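O-phospho-L-seryl-tRNA:Cys-tRNA synthase (PDB 5X6B) probably converts O-phosphoseryl-tRNA into cysteinyl-tRNA in a methanogenic archaeon, using pyridoxal phosphate as cofactor. Local coordinates at residues R117-A122 / K126-H131. Residues are numbered along the deposited sequence; the frame is centred on the assembly and turned at random.
Sequences RPTHGA and KFIVMH
A122 and K126 are joined by the first-turn bond of helix 122-132, K126 N to A122 O at 3.1 Å, while strand 115-119 runs into the helix through a short turn. The CA atoms of T119 and I128 lie 9.3 Å apart. The aliphatic part of K126, from CB to CE, runs alongside the same carbonyl oxygen of A122. With CG beside the backbone N (chi1 -64°), and therefore anti to the carbonyl carbon, and the chain extended beyond it, the long lysine carries its ammonium to the hydroxyls of S150 and T149 on helix 148-156, so this buried charge has polar partners. Between strand and helix two methyls meet, T119 CG2 and I128 CD1 at 4.2 Å, and both side chains also rest on L266 of the neighbouring strand 264-268. Isoleucine suits its place because its branched, apolar chain can pack against T119 and L266 together. Threonine suits this junction because its two branches divide the work. The methyl faces the helix, whereas OG1 donates to G121 O at 2.8 Å, reaching it from above the carbonyl plane and bracing the turn. G121, at the N-cap position, has a phi of 134°, where a side chain would press on the preceding carbonyl. A122, small and buried, gives its backbone N to a phosphate oxygen of the pyridoxal phosphate on the modified lysine at position 255. A strand leading through a glycine turn into a helix whose N-terminal amide holds the cofactor phosphate is the phosphate-binding element characteristic of fold-type I pyridoxal phosphate enzymes.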
# COMPACT_ATOMS: atom_id res chain seq x y z
N ARG B 117 14.79 1.33 -8.89
CA ARG B 117 13.93 2.46 -8.54
C ARG B 117 12.48 2.02 -8.43
O ARG B 117 12.02 1.18 -9.20
CB ARG B 117 14.06 3.59 -9.57
CG ARG B 117 15.36 4.39 -9.49
CD ARG B 117 15.45 5.18 -8.19
NE ARG B 117 16.64 6.03 -8.14
CZ ARG B 117 17.81 5.67 -7.62
NH1 ARG B 117 17.98 4.45 -7.12
NH2 ARG B 117 18.82 6.52 -7.62
N PRO B 118 11.74 2.59 -7.47
CA PRO B 118 10.31 2.31 -7.33
C PRO B 118 9.49 3.01 -8.40
O PRO B 118 9.79 4.15 -8.75
CB PRO B 118 9.98 2.87 -5.94
CG PRO B 118 10.97 3.96 -5.74
CD PRO B 118 12.23 3.49 -6.41
N THR B 119 8.47 2.33 -8.91
CA THR B 119 7.61 2.88 -9.94
C THR B 119 6.15 2.64 -9.61
O THR B 119 5.83 1.94 -8.64
CB THR B 119 7.91 2.27 -11.33
OG1 THR B 119 7.70 0.85 -11.27
CG2 THR B 119 9.34 2.55 -11.74
N HIS B 120 5.25 3.20 -10.42
CA HIS B 120 3.83 2.95 -10.28
C HIS B 120 3.42 1.69 -11.03
O HIS B 120 2.25 1.48 -11.33
CB HIS B 120 3.02 4.14 -10.79
CG HIS B 120 3.31 5.43 -10.08
ND1 HIS B 120 3.19 5.57 -8.71
CD2 HIS B 120 3.69 6.64 -10.55
CE1 HIS B 120 3.50 6.80 -8.37
NE2 HIS B 120 3.80 7.48 -9.46
N GLY B 121 4.40 0.85 -11.34
CA GLY B 121 4.14 -0.37 -12.09
C GLY B 121 5.12 -0.63 -13.22
O GLY B 121 6.06 0.14 -13.43
N ALA B 122 4.90 -1.72 -13.94
CA ALA B 122 5.76 -2.10 -15.05
C ALA B 122 5.55 -1.17 -16.25
O ALA B 122 6.47 -0.94 -17.03
CB ALA B 122 5.51 -3.55 -15.44
N LYS B 126 8.67 0.95 -18.14
CA LYS B 126 8.95 0.87 -19.57
C LYS B 126 9.02 2.26 -20.16
O LYS B 126 9.97 2.60 -20.87
CB LYS B 126 7.88 0.06 -20.30
CG LYS B 126 7.77 -1.39 -19.92
CD LYS B 126 6.55 -1.99 -20.60
CE LYS B 126 6.29 -3.40 -20.17
NZ LYS B 126 5.02 -3.89 -20.78
N PHE B 127 7.99 3.06 -19.88
CA PHE B 127 7.91 4.41 -20.39
C PHE B 127 9.13 5.23 -19.99
O PHE B 127 9.64 6.01 -20.79
CB PHE B 127 6.64 5.11 -19.91
CG PHE B 127 6.56 6.54 -20.33
CD1 PHE B 127 6.42 6.88 -21.68
CD2 PHE B 127 6.64 7.56 -19.40
CE1 PHE B 127 6.35 8.20 -22.08
CE2 PHE B 127 6.57 8.88 -19.79
CZ PHE B 127 6.43 9.20 -21.13
N ILE B 128 9.60 5.03 -18.76
CA ILE B 128 10.76 5.75 -18.26
C ILE B 128 12.00 5.49 -19.09
O ILE B 128 12.67 6.43 -19.51
CB ILE B 128 11.04 5.40 -16.79
CG1 ILE B 128 10.06 6.13 -15.88
CG2 ILE B 128 12.46 5.79 -16.41
CD1 ILE B 128 10.10 5.67 -14.45
N VAL B 129 12.31 4.22 -19.35
CA VAL B 129 13.51 3.90 -20.12
C VAL B 129 13.32 4.27 -21.59
O VAL B 129 14.27 4.67 -22.26
CB VAL B 129 13.91 2.41 -20.00
CG1 VAL B 129 14.22 2.06 -18.56
CG2 VAL B 129 12.82 1.50 -20.55
N MET B 130 12.09 4.17 -22.09
CA MET B 130 11.79 4.56 -23.46
C MET B 130 11.94 6.06 -23.63
O MET B 130 12.19 6.56 -24.73
CB MET B 130 10.37 4.14 -23.85
CG MET B 130 10.21 2.67 -24.17
SD MET B 130 8.52 2.33 -24.70
CE MET B 130 8.57 0.55 -24.89
N HIS B 131 11.77 6.79 -22.53
CA HIS B 131 11.76 8.24 -22.56
C HIS B 131 13.14 8.83 -22.28
O HIS B 131 13.47 9.92 -22.75
CB HIS B 131 10.74 8.78 -21.55
CG HIS B 131 10.53 10.26 -21.63
ND1 HIS B 131 11.25 11.15 -20.87
CD2 HIS B 131 9.67 10.99 -22.37
CE1 HIS B 131 10.85 12.38 -21.14
NE2 HIS B 131 9.89 12.31 -22.05